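Local structure of thymidylate synthase 1 (Bacillus subtilis, 1BKP) at residues 46-51 with 210-215; 128-133 with 204-209; 173-178 with 197-202. The protein catalyses the reductive methylation of dUMP to dTMP with methylenetetrahydrofolate as methyl donor and reductant, and works as a homodimer. One frame throughout, in Å; residues are numbered along the deposited sequence.

Interaction 1: 46-51 with 210-215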
loop_
_atom_site.group_PDB
_atom_site.type_symbol
_atom_site.label_atom_id
_atom_site.label_comp_id
_atom_site.label_asym_id
_atom_site.label_seq_id
_atom_site.Cartn_x
_atom_site.Cartn_y
_atom_site.Cartn_z
ATOM N N GLN A 46 -11.065 -1.960 3.085
ATOM C CA GLN A 46 -10.773 -0.536 3.175
ATOM C C GLN A 46 -11.838 0.199 3.998
ATOM O O GLN A 46 -13.020 -0.079 3.834
ATOM C CB GLN A 46 -10.777 0.089 1.747
ATOM C CG GLN A 46 -10.492 1.565 1.819
ATOM C CD GLN A 46 -10.385 2.236 0.483
ATOM O OE1 GLN A 46 -11.342 2.854 0.062
ATOM N NE2 GLN A 46 -9.213 2.180 -0.152
ATOM N N MET A 47 -11.416 1.122 4.864
ATOM C CA MET A 47 -12.374 1.969 5.590
ATOM C C MET A 47 -11.986 3.381 5.208
ATOM O O MET A 47 -10.760 3.650 5.081
ATOM C CB MET A 47 -12.262 1.746 7.124
ATOM C CG MET A 47 -12.772 0.334 7.478
ATOM S SD MET A 47 -12.524 -0.023 9.250
ATOM C CE MET A 47 -10.891 -0.131 9.306
ATOM N N ARG A 48 -13.005 4.248 4.995
ATOM C CA ARG A 48 -12.733 5.661 4.619
ATOM C C ARG A 48 -13.622 6.522 5.495
ATOM O O ARG A 48 -14.804 6.187 5.669
ATOM C CB ARG A 48 -13.159 5.958 3.183
ATOM C CG ARG A 48 -12.600 5.055 2.161
ATOM C CD ARG A 48 -13.076 5.506 0.777
ATOM N NE ARG A 48 -12.528 6.736 0.174
ATOM C CZ ARG A 48 -11.730 6.716 -0.919
ATOM N NH1 ARG A 48 -11.229 5.568 -1.382
ATOM N NH2 ARG A 48 -11.347 7.830 -1.490
ATOM N N PHE A 49 -13.089 7.649 5.930
ATOM C CA PHE A 49 -13.822 8.568 6.801
ATOM C C PHE A 49 -13.597 9.987 6.273
ATOM O O PHE A 49 -12.481 10.363 5.819
ATOM C CB PHE A 49 -13.264 8.447 8.220
ATOM C CG PHE A 49 -13.290 7.062 8.727
ATOM C CD1 PHE A 49 -14.440 6.561 9.355
ATOM C CD2 PHE A 49 -12.185 6.272 8.639
ATOM C CE1 PHE A 49 -14.405 5.321 9.870
ATOM C CE2 PHE A 49 -12.187 5.021 9.172
ATOM C CZ PHE A 49 -13.260 4.556 9.777
ATOM N N ASP A 50 -14.611 10.804 6.469
ATOM C CA ASP A 50 -14.524 12.157 5.950
ATOM C C ASP A 50 -14.044 13.138 7.036
ATOM O O ASP A 50 -13.896 14.355 6.834
ATOM C CB ASP A 50 -15.883 12.548 5.354
ATOM C CG ASP A 50 -17.005 12.593 6.378
ATOM O OD1 ASP A 50 -16.805 12.334 7.565
ATOM O OD2 ASP A 50 -18.121 12.936 5.973
ATOM N N ASN A 51 -13.741 12.587 8.200
ATOM C CA ASN A 51 -13.275 13.371 9.320
ATOM C C ASN A 51 -14.303 14.279 10.002
ATOM O O ASN A 51 -13.940 15.185 10.793
ATOM C CB ASN A 51 -11.951 14.120 8.984
ATOM C CG ASN A 51 -10.722 13.285 9.383
ATOM O OD1 ASN A 51 -10.702 12.734 10.482
ATOM N ND2 ASN A 51 -9.717 13.146 8.460
ATOM N N LEU A 210 -8.636 19.317 7.396
ATOM C CA LEU A 210 -8.634 17.874 7.350
ATOM C C LEU A 210 -9.364 17.339 6.157
ATOM O O LEU A 210 -10.538 17.713 5.891
ATOM C CB LEU A 210 -9.324 17.254 8.600
ATOM C CG LEU A 210 -8.594 17.339 9.909
ATOM C CD1 LEU A 210 -9.587 16.807 10.956
ATOM C CD2 LEU A 210 -7.207 16.586 9.925
ATOM N N GLY A 211 -8.675 16.455 5.426
ATOM C CA GLY A 211 -9.312 15.840 4.299
ATOM C C GLY A 211 -9.796 14.477 4.728
ATOM O O GLY A 211 -10.159 14.233 5.895
ATOM N N GLU A 212 -9.864 13.586 3.754
ATOM C CA GLU A 212 -10.364 12.212 4.004
ATOM C C GLU A 212 -9.337 11.374 4.748
ATOM O O GLU A 212 -8.142 11.713 4.689
ATOM C CB GLU A 212 -10.634 11.597 2.607
ATOM C CG GLU A 212 -11.384 10.343 2.693
ATOM C CD GLU A 212 -12.131 10.045 1.426
ATOM O OE1 GLU A 212 -11.789 10.625 0.366
ATOM O OE2 GLU A 212 -13.056 9.207 1.499
ATOM N N TYR A 213 -9.759 10.280 5.442
ATOM C CA TYR A 213 -8.769 9.422 6.141
ATOM C C TYR A 213 -9.147 7.994 5.658
ATOM O O TYR A 213 -10.315 7.625 5.754
ATOM C CB TYR A 213 -8.984 9.534 7.640
ATOM C CG TYR A 213 -8.250 8.460 8.420
ATOM C CD1 TYR A 213 -6.875 8.269 8.315
ATOM C CD2 TYR A 213 -8.945 7.658 9.301
ATOM C CE1 TYR A 213 -6.230 7.290 9.113
ATOM C CE2 TYR A 213 -8.306 6.704 10.101
ATOM C CZ TYR A 213 -6.930 6.547 10.000
ATOM O OH TYR A 213 -6.266 5.673 10.901
ATOM N N ILE A 214 -8.212 7.291 5.033
ATOM C CA ILE A 214 -8.427 5.977 4.440
ATOM C C ILE A 214 -7.470 4.982 5.127
ATOM O O ILE A 214 -6.277 5.207 5.163
ATOM C CB ILE A 214 -8.110 6.111 2.949
ATOM C CG1 ILE A 214 -9.025 7.181 2.352
ATOM C CG2 ILE A 214 -8.303 4.805 2.261
ATOM C CD1 ILE A 214 -8.321 8.093 1.408
ATOM N N PHE A 215 -7.976 3.789 5.446
ATOM C CA PHE A 215 -7.192 2.790 6.191
ATOM C C PHE A 215 -7.396 1.482 5.444
ATOM O O PHE A 215 -8.518 0.991 5.287
ATOM C CB PHE A 215 -7.725 2.680 7.605
ATOM C CG PHE A 215 -6.797 1.857 8.554
ATOM C CD1 PHE A 215 -6.781 0.459 8.506
ATOM C CD2 PHE A 215 -5.912 2.515 9.405
ATOM C CE1 PHE A 215 -5.859 -0.327 9.294
ATOM C CE2 PHE A 215 -4.950 1.779 10.244
ATOM C CZ PHE A 215 -4.918 0.369 10.194
HETATM O O HOH W 1 -12.793 15.797 5.056
#
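Met-47 to Phe-49 and Tyr-213 to Phe-215 run antiparallel, and two hydrogen-bonded pairs, Met-47 with Phe-215 and Phe-49 with Tyr-213, flank the non-hydrogen-bonded pair Arg-48 with Ile-214. Each hydrogen-bonded pair is closed in both directions; Tyr-213 N lies 2.7 Å from Phe-49 O. Arg-48 and Ile-214 share one face with Glu-212. The chain of Arg-48 bends at chi3 (72°), which swings the guanidinium back over Ile-214 CG1. At the edge of that group Arg-48 NE donates to Glu-212 OE2 at 2.9 Å, an almost straight bond of a salt bridge. The two planes stand 70° apart, and OE2 is met from above the carboxylate. Arg-48 NH1 donates to Gln-46 OE1 at 3.1 Å, while Gln-46 NE2 bonds to Asn-216 OD1. Arg-48 NH1 and NH2 also reach Ser-44 O and Ile-43 O of the second subunit. These strands are neighbours in the large mixed sheet of the thymidylate synthase fold, and this face meets the dimer partner. Losing the guanidinium to an alanine here would probably leave the Glu-212 carboxylate without this counter-charge and take these donors from the two carbonyls. On the other face Phe-49 and Tyr-213 lie side by side, rim to rim, CD2 to CD2 at 3.6 Å, with planes 23° apart. Helix 3-17 and helix 188-206 cover this face. Beyond the paired residues Asn-51 ND2 donates to Gly-211 O at 2.8 Å, which lies in the amide plane. A water bridges Asp-50 O and Leu-210 O.

Interaction 2: 128-133 with 204-209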
loop_
_atom_site.group_PDB
_atom_site.type_symbol
_atom_site.label_atom_id
_atom_site.label_comp_id
_atom_site.label_asym_id
_atom_site.label_seq_id
_atom_site.Cartn_x
_atom_site.Cartn_y
_atom_site.Cartn_z
ATOM N N TYR A 128 11.411 15.353 6.484
ATOM C CA TYR A 128 11.365 15.538 5.073
ATOM C C TYR A 128 9.865 15.689 4.678
ATOM O O TYR A 128 9.450 16.612 3.951
ATOM C CB TYR A 128 11.955 14.316 4.353
ATOM C CG TYR A 128 11.994 14.552 2.861
ATOM C CD1 TYR A 128 13.029 15.306 2.285
ATOM C CD2 TYR A 128 10.982 14.073 2.037
ATOM C CE1 TYR A 128 13.062 15.553 0.939
ATOM C CE2 TYR A 128 11.008 14.308 0.688
ATOM C CZ TYR A 128 12.054 15.025 0.156
ATOM O OH TYR A 128 12.119 15.044 -1.210
ATOM N N LEU A 129 9.015 14.817 5.236
ATOM C CA LEU A 129 7.576 14.902 4.939
ATOM C C LEU A 129 7.007 16.252 5.387
ATOM O O LEU A 129 6.265 16.909 4.615
ATOM C CB LEU A 129 6.821 13.788 5.756
ATOM C CG LEU A 129 5.234 13.876 5.690
ATOM C CD1 LEU A 129 4.755 13.613 4.242
ATOM C CD2 LEU A 129 4.506 12.923 6.710
ATOM N N LEU A 130 7.350 16.711 6.598
ATOM C CA LEU A 130 6.762 17.988 7.100
ATOM C C LEU A 130 7.105 19.169 6.160
ATOM O O LEU A 130 6.203 19.942 5.722
ATOM C CB LEU A 130 7.273 18.268 8.511
ATOM C CG LEU A 130 6.565 17.414 9.586
ATOM C CD1 LEU A 130 7.233 17.704 10.856
ATOM C CD2 LEU A 130 5.011 17.634 9.750
ATOM N N HIS A 131 8.365 19.162 5.705
ATOM C CA HIS A 131 8.859 20.190 4.809
ATOM C C HIS A 131 8.107 20.132 3.475
ATOM O O HIS A 131 7.659 21.136 2.950
ATOM C CB HIS A 131 10.349 20.043 4.594
ATOM C CG HIS A 131 10.911 21.027 3.571
ATOM N ND1 HIS A 131 10.805 20.821 2.211
ATOM C CD2 HIS A 131 11.484 22.238 3.722
ATOM C CE1 HIS A 131 11.269 21.882 1.572
ATOM N NE2 HIS A 131 11.692 22.753 2.460
ATOM N N GLN A 132 7.986 18.925 2.915
ATOM C CA GLN A 132 7.334 18.721 1.606
ATOM C C GLN A 132 5.829 19.009 1.563
ATOM O O GLN A 132 5.319 19.574 0.572
ATOM C CB GLN A 132 7.609 17.294 1.105
ATOM C CG GLN A 132 9.120 17.084 0.708
ATOM C CD GLN A 132 9.554 18.036 -0.470
ATOM O OE1 GLN A 132 10.160 19.063 -0.257
ATOM N NE2 GLN A 132 9.183 17.684 -1.677
ATOM N N LEU A 133 5.129 18.691 2.653
ATOM C CA LEU A 133 3.708 19.006 2.696
ATOM C C LEU A 133 3.511 20.550 2.624
ATOM O O LEU A 133 2.551 21.044 2.020
ATOM C CB LEU A 133 3.104 18.487 4.014
ATOM C CG LEU A 133 2.936 16.950 4.087
ATOM C CD1 LEU A 133 2.435 16.529 5.482
ATOM C CD2 LEU A 133 1.913 16.528 2.935
ATOM N N GLN A 204 -2.476 20.239 11.779
ATOM C CA GLN A 204 -2.464 21.406 12.621
ATOM C C GLN A 204 -1.160 22.161 12.450
ATOM O O GLN A 204 -1.202 23.361 12.303
ATOM C CB GLN A 204 -2.707 21.031 14.095
ATOM C CG GLN A 204 -2.459 22.253 15.066
ATOM C CD GLN A 204 -3.014 21.985 16.450
ATOM O OE1 GLN A 204 -4.152 21.563 16.570
ATOM N NE2 GLN A 204 -2.203 22.234 17.519
ATOM N N VAL A 205 -0.033 21.459 12.368
ATOM C CA VAL A 205 1.248 22.106 12.270
ATOM C C VAL A 205 1.738 22.529 10.855
ATOM O O VAL A 205 2.774 23.205 10.722
ATOM C CB VAL A 205 2.295 21.323 12.989
ATOM C CG1 VAL A 205 1.911 21.211 14.444
ATOM C CG2 VAL A 205 2.532 19.936 12.350
ATOM N N THR A 206 1.023 22.087 9.810
ATOM C CA THR A 206 1.379 22.424 8.459
ATOM C C THR A 206 0.346 23.416 7.920
ATOM O O THR A 206 0.440 23.879 6.790
ATOM C CB THR A 206 1.468 21.219 7.588
ATOM O OG1 THR A 206 0.215 20.477 7.603
ATOM C CG2 THR A 206 2.657 20.370 8.024
ATOM N N GLY A 207 -0.669 23.664 8.698
ATOM C CA GLY A 207 -1.677 24.613 8.320
ATOM C C GLY A 207 -2.752 24.195 7.360
ATOM O O GLY A 207 -3.232 25.041 6.563
ATOM N N TYR A 208 -3.108 22.914 7.319
ATOM C CA TYR A 208 -4.171 22.527 6.403
ATOM C C TYR A 208 -5.351 22.093 7.155
ATOM O O TYR A 208 -5.294 21.891 8.385
ATOM C CB TYR A 208 -3.730 21.321 5.506
ATOM C CG TYR A 208 -2.610 21.638 4.588
ATOM C CD1 TYR A 208 -2.806 22.536 3.511
ATOM C CD2 TYR A 208 -1.322 21.088 4.789
ATOM C CE1 TYR A 208 -1.745 22.879 2.651
ATOM C CE2 TYR A 208 -0.272 21.420 3.975
ATOM C CZ TYR A 208 -0.489 22.316 2.894
ATOM O OH TYR A 208 0.543 22.639 2.023
ATOM N N GLU A 209 -6.465 22.086 6.474
ATOM C CA GLU A 209 -7.717 21.585 7.015
ATOM C C GLU A 209 -7.639 20.035 6.851
ATOM O O GLU A 209 -6.853 19.562 6.046
ATOM C CB GLU A 209 -8.880 22.061 6.146
ATOM C CG GLU A 209 -9.345 23.477 6.510
ATOM C CD GLU A 209 -10.835 23.675 6.203
ATOM O OE1 GLU A 209 -11.358 23.081 5.216
ATOM O OE2 GLU A 209 -11.488 24.417 6.972
#
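Tyr-208 reaches across to the helix 125-135 and hydrogen-bonds to the backbone of Leu-133. This is the polar part of the contact. Tyr-208 OH donates to Leu-133 O at 2.6 Å, a short bond. The hydroxyl is tilted 24° from the carbonyl plane. The carbonyl sits at the edge of the ring, near its plane, by OH and CE2. The ring is turned there by a chi1 of -65°, which sets CG opposite the carbonyl carbon of Tyr-208 and beside its backbone N. One face of the ring has Thr-206 O above it, toward the rim.

The apolar part is small and made of branch ends. Leu-130 CD2 touches Thr-206 CG2 at 4.0 Å, the two side chains crossing at about a right angle. The same Leu-130 CD2 lies 4.3 Å from Val-205 CG2. The hydroxyl of Thr-206 turns back into its own helix, where OG1 bonds to Ile-202 O, and CG2 faces Leu-130. Leu-133 CB approaches Tyr-208 CE2 more loosely, at 4.5 Å. Leu-133 also packs on Ile-202, Leu-173, Trp-166 and Val-168, so it ties helix 125-135 to the sheet and to helix 188-206.

The chain turns at Gly-207 just before Tyr-208. Gly-207 is the first residue to leave helical angles after helix 188-206, and its phi is positive (80°). A side chain on this backbone would collide with the carbonyl oxygen of Thr-206. The chain then runs on into strand 209-223.

The chemistry implies a light surface junction: one short hydrogen bond holds the Tyr-208 hydroxyl to helix 125-135, and a few apolar contacts join that helix to the end of helix 188-206.

Interaction 3: 173-178 with 197-202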
loop_
_atom_site.group_PDB
_atom_site.type_symbol
_atom_site.label_atom_id
_atom_site.label_comp_id
_atom_site.label_asym_id
_atom_site.label_seq_id
_atom_site.Cartn_x
_atom_site.Cartn_y
_atom_site.Cartn_z
ATOM N N LEU A 173 -5.618 18.226 3.753
ATOM C CA LEU A 173 -4.646 17.165 3.906
ATOM C C LEU A 173 -5.339 15.782 4.090
ATOM O O LEU A 173 -5.995 15.535 5.120
ATOM C CB LEU A 173 -3.804 17.456 5.143
ATOM C CG LEU A 173 -2.576 16.552 5.372
ATOM C CD1 LEU A 173 -1.610 16.543 4.174
ATOM C CD2 LEU A 173 -1.758 17.045 6.655
ATOM N N HIS A 174 -5.257 14.926 3.064
ATOM C CA HIS A 174 -5.846 13.565 3.081
ATOM C C HIS A 174 -4.728 12.598 3.482
ATOM O O HIS A 174 -3.534 12.804 3.098
ATOM C CB HIS A 174 -6.379 13.234 1.671
ATOM C CG HIS A 174 -7.296 14.278 1.122
ATOM N ND1 HIS A 174 -8.682 14.140 1.054
ATOM C CD2 HIS A 174 -7.012 15.477 0.520
ATOM C CE1 HIS A 174 -9.201 15.202 0.443
ATOM N NE2 HIS A 174 -8.221 16.025 0.105
ATOM N N LEU A 175 -5.106 11.503 4.198
ATOM C CA LEU A 175 -4.110 10.569 4.670
ATOM C C LEU A 175 -4.586 9.195 4.259
ATOM O O LEU A 175 -5.771 8.868 4.467
ATOM C CB LEU A 175 -3.975 10.576 6.233
ATOM C CG LEU A 175 -3.205 9.381 6.857
ATOM C CD1 LEU A 175 -1.756 9.383 6.259
ATOM C CD2 LEU A 175 -3.144 9.510 8.391
ATOM N N GLU A 176 -3.679 8.400 3.656
ATOM C CA GLU A 176 -4.029 7.016 3.320
ATOM C C GLU A 176 -2.983 6.139 4.032
ATOM O O GLU A 176 -1.787 6.328 3.868
ATOM C CB GLU A 176 -3.983 6.797 1.789
ATOM C CG GLU A 176 -4.400 5.401 1.419
ATOM C CD GLU A 176 -4.855 5.226 -0.032
ATOM O OE1 GLU A 176 -4.471 6.053 -0.876
ATOM O OE2 GLU A 176 -5.579 4.256 -0.312
ATOM N N VAL A 177 -3.414 5.107 4.745
ATOM C CA VAL A 177 -2.486 4.271 5.490
ATOM C C VAL A 177 -2.682 2.806 5.065
ATOM O O VAL A 177 -3.769 2.437 4.674
ATOM C CB VAL A 177 -2.918 4.421 7.022
ATOM C CG1 VAL A 177 -2.230 3.529 7.928
ATOM C CG2 VAL A 177 -2.715 5.865 7.479
ATOM N N ARG A 178 -1.670 1.964 5.213
ATOM C CA ARG A 178 -1.887 0.533 4.929
ATOM C C ARG A 178 -1.272 -0.343 5.976
ATOM O O ARG A 178 -0.096 -0.130 6.345
ATOM C CB ARG A 178 -1.324 0.063 3.573
ATOM C CG ARG A 178 -1.820 -1.402 3.193
ATOM C CD ARG A 178 -1.512 -1.690 1.735
ATOM N NE ARG A 178 -2.030 -3.008 1.417
ATOM C CZ ARG A 178 -1.400 -4.151 1.594
ATOM N NH1 ARG A 178 -0.094 -4.171 1.834
ATOM N NH2 ARG A 178 -2.030 -5.276 1.313
ATOM N N VAL A 197 -5.304 10.322 14.686
ATOM C CA VAL A 197 -4.694 11.342 15.575
ATOM C C VAL A 197 -3.430 11.942 14.875
ATOM O O VAL A 197 -3.277 13.150 14.781
ATOM C CB VAL A 197 -4.331 10.747 16.988
ATOM C CG1 VAL A 197 -3.692 11.854 17.872
ATOM C CG2 VAL A 197 -5.624 10.314 17.608
ATOM N N LEU A 198 -2.657 11.095 14.195
ATOM C CA LEU A 198 -1.474 11.585 13.530
ATOM C C LEU A 198 -1.919 12.582 12.399
ATOM O O LEU A 198 -1.248 13.584 12.185
ATOM C CB LEU A 198 -0.705 10.437 12.870
ATOM C CG LEU A 198 0.592 10.844 12.163
ATOM C CD1 LEU A 198 1.666 11.345 13.217
ATOM C CD2 LEU A 198 1.091 9.570 11.369
ATOM N N GLN A 199 -3.012 12.277 11.689
ATOM C CA GLN A 199 -3.491 13.165 10.648
ATOM C C GLN A 199 -3.775 14.544 11.238
ATOM O O GLN A 199 -3.415 15.596 10.606
ATOM C CB GLN A 199 -4.771 12.659 10.022
ATOM C CG GLN A 199 -5.130 13.428 8.769
ATOM C CD GLN A 199 -6.371 12.875 8.111
ATOM O OE1 GLN A 199 -7.044 12.062 8.709
ATOM N NE2 GLN A 199 -6.711 13.348 6.892
ATOM N N ARG A 200 -4.576 14.555 12.319
ATOM C CA ARG A 200 -4.926 15.803 13.014
ATOM C C ARG A 200 -3.705 16.548 13.513
ATOM O O ARG A 200 -3.640 17.795 13.367
ATOM C CB ARG A 200 -5.915 15.519 14.158
ATOM C CG ARG A 200 -7.280 14.928 13.561
ATOM C CD ARG A 200 -8.271 14.477 14.640
ATOM N NE ARG A 200 -9.401 13.875 13.947
ATOM C CZ ARG A 200 -10.602 14.423 13.867
ATOM N NH1 ARG A 200 -10.902 15.552 14.539
ATOM N NH2 ARG A 200 -11.515 13.794 13.184
ATOM N N MET A 201 -2.702 15.855 14.058
ATOM C CA MET A 201 -1.485 16.552 14.527
ATOM C C MET A 201 -0.755 17.277 13.401
ATOM O O MET A 201 -0.374 18.464 13.524
ATOM C CB MET A 201 -0.492 15.561 15.096
ATOM C CG MET A 201 -0.995 15.044 16.520
ATOM S SD MET A 201 0.024 13.603 16.989
ATOM C CE MET A 201 1.614 14.301 17.416
ATOM N N ILE A 202 -0.589 16.541 12.293
ATOM C CA ILE A 202 0.218 17.028 11.165
ATOM C C ILE A 202 -0.523 18.127 10.429
ATOM O O ILE A 202 0.065 19.110 10.057
ATOM C CB ILE A 202 0.833 15.858 10.186
ATOM C CG1 ILE A 202 2.008 15.123 10.910
ATOM C CG2 ILE A 202 1.352 16.561 8.829
ATOM C CD1 ILE A 202 2.502 13.888 10.247
#
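Gln-199 and Leu-175 lie alongside each other, pointing opposite ways. Leu-175 CB rests on the amide carbon CD of Gln-199 at 3.8 Å, and Leu-175 CD2 lies 3.9 Å from Gln-199 CB. The Gln-199 chain is extended, with CG anti to the backbone N (chi1 -169°), and this carries the amide from the helix as far as the strand backbone. There Gln-199 NE2 donates to Leu-173 O at 2.9 Å. The bond is bent, 147° at the hydrogen. The acceptor lies near the amide plane, and the donor is somewhat tilted from the carbonyl plane.

The segments belong to one beta-alpha-beta unit, strand 172-183, helix 188-206 and strand 209-223, in which the helix packs on the sheet between its two parallel strands. Helix and strand run roughly antiparallel here, at 149°, with their axes 9.3 Å apart. Gln-199 NE2 also donates to Glu-212 O, so a single amide nitrogen grips both parallel strands. Its OE1 accepts from Asn-51 ND2. Every polar atom of this buried amide therefore has a partner, and the bonds hold the group from turning.

Leu-173 and Ile-202 meet at a slant. Leu-173 CD2 touches Ile-202 CG2 at 3.8 Å. Trp-166 of strand 161-169 packs on both Leu-175 and Ile-202, while on the opposite side of the strand Glu-176 forms a salt bridge with Arg-178 of the second subunit.

Interaction 3 is the buried contact, interaction 1 is partly buried, and interaction 2 lies at the surface. Interactions 1 and 3 share the large sheet, since strands 172-183 and 209-223 are neighbours in it; Gly-211 N lies 2.8 Å from Leu-173 O, a probable hydrogen bond. Interactions 2 and 3 both use helix 188-206, with Leu-133 CD1 packed 3.5 Å from Ile-202 CG2. The chemistry follows the place. Strand pairing and a salt bridge at the dimer face mark 46-51 with 210-215. A buried amide among leucines marks 173-178 with 197-202. One tyrosine hydroxyl and sparse methyls carry the contact of 128-133 with 204-209, which no other subunit touches.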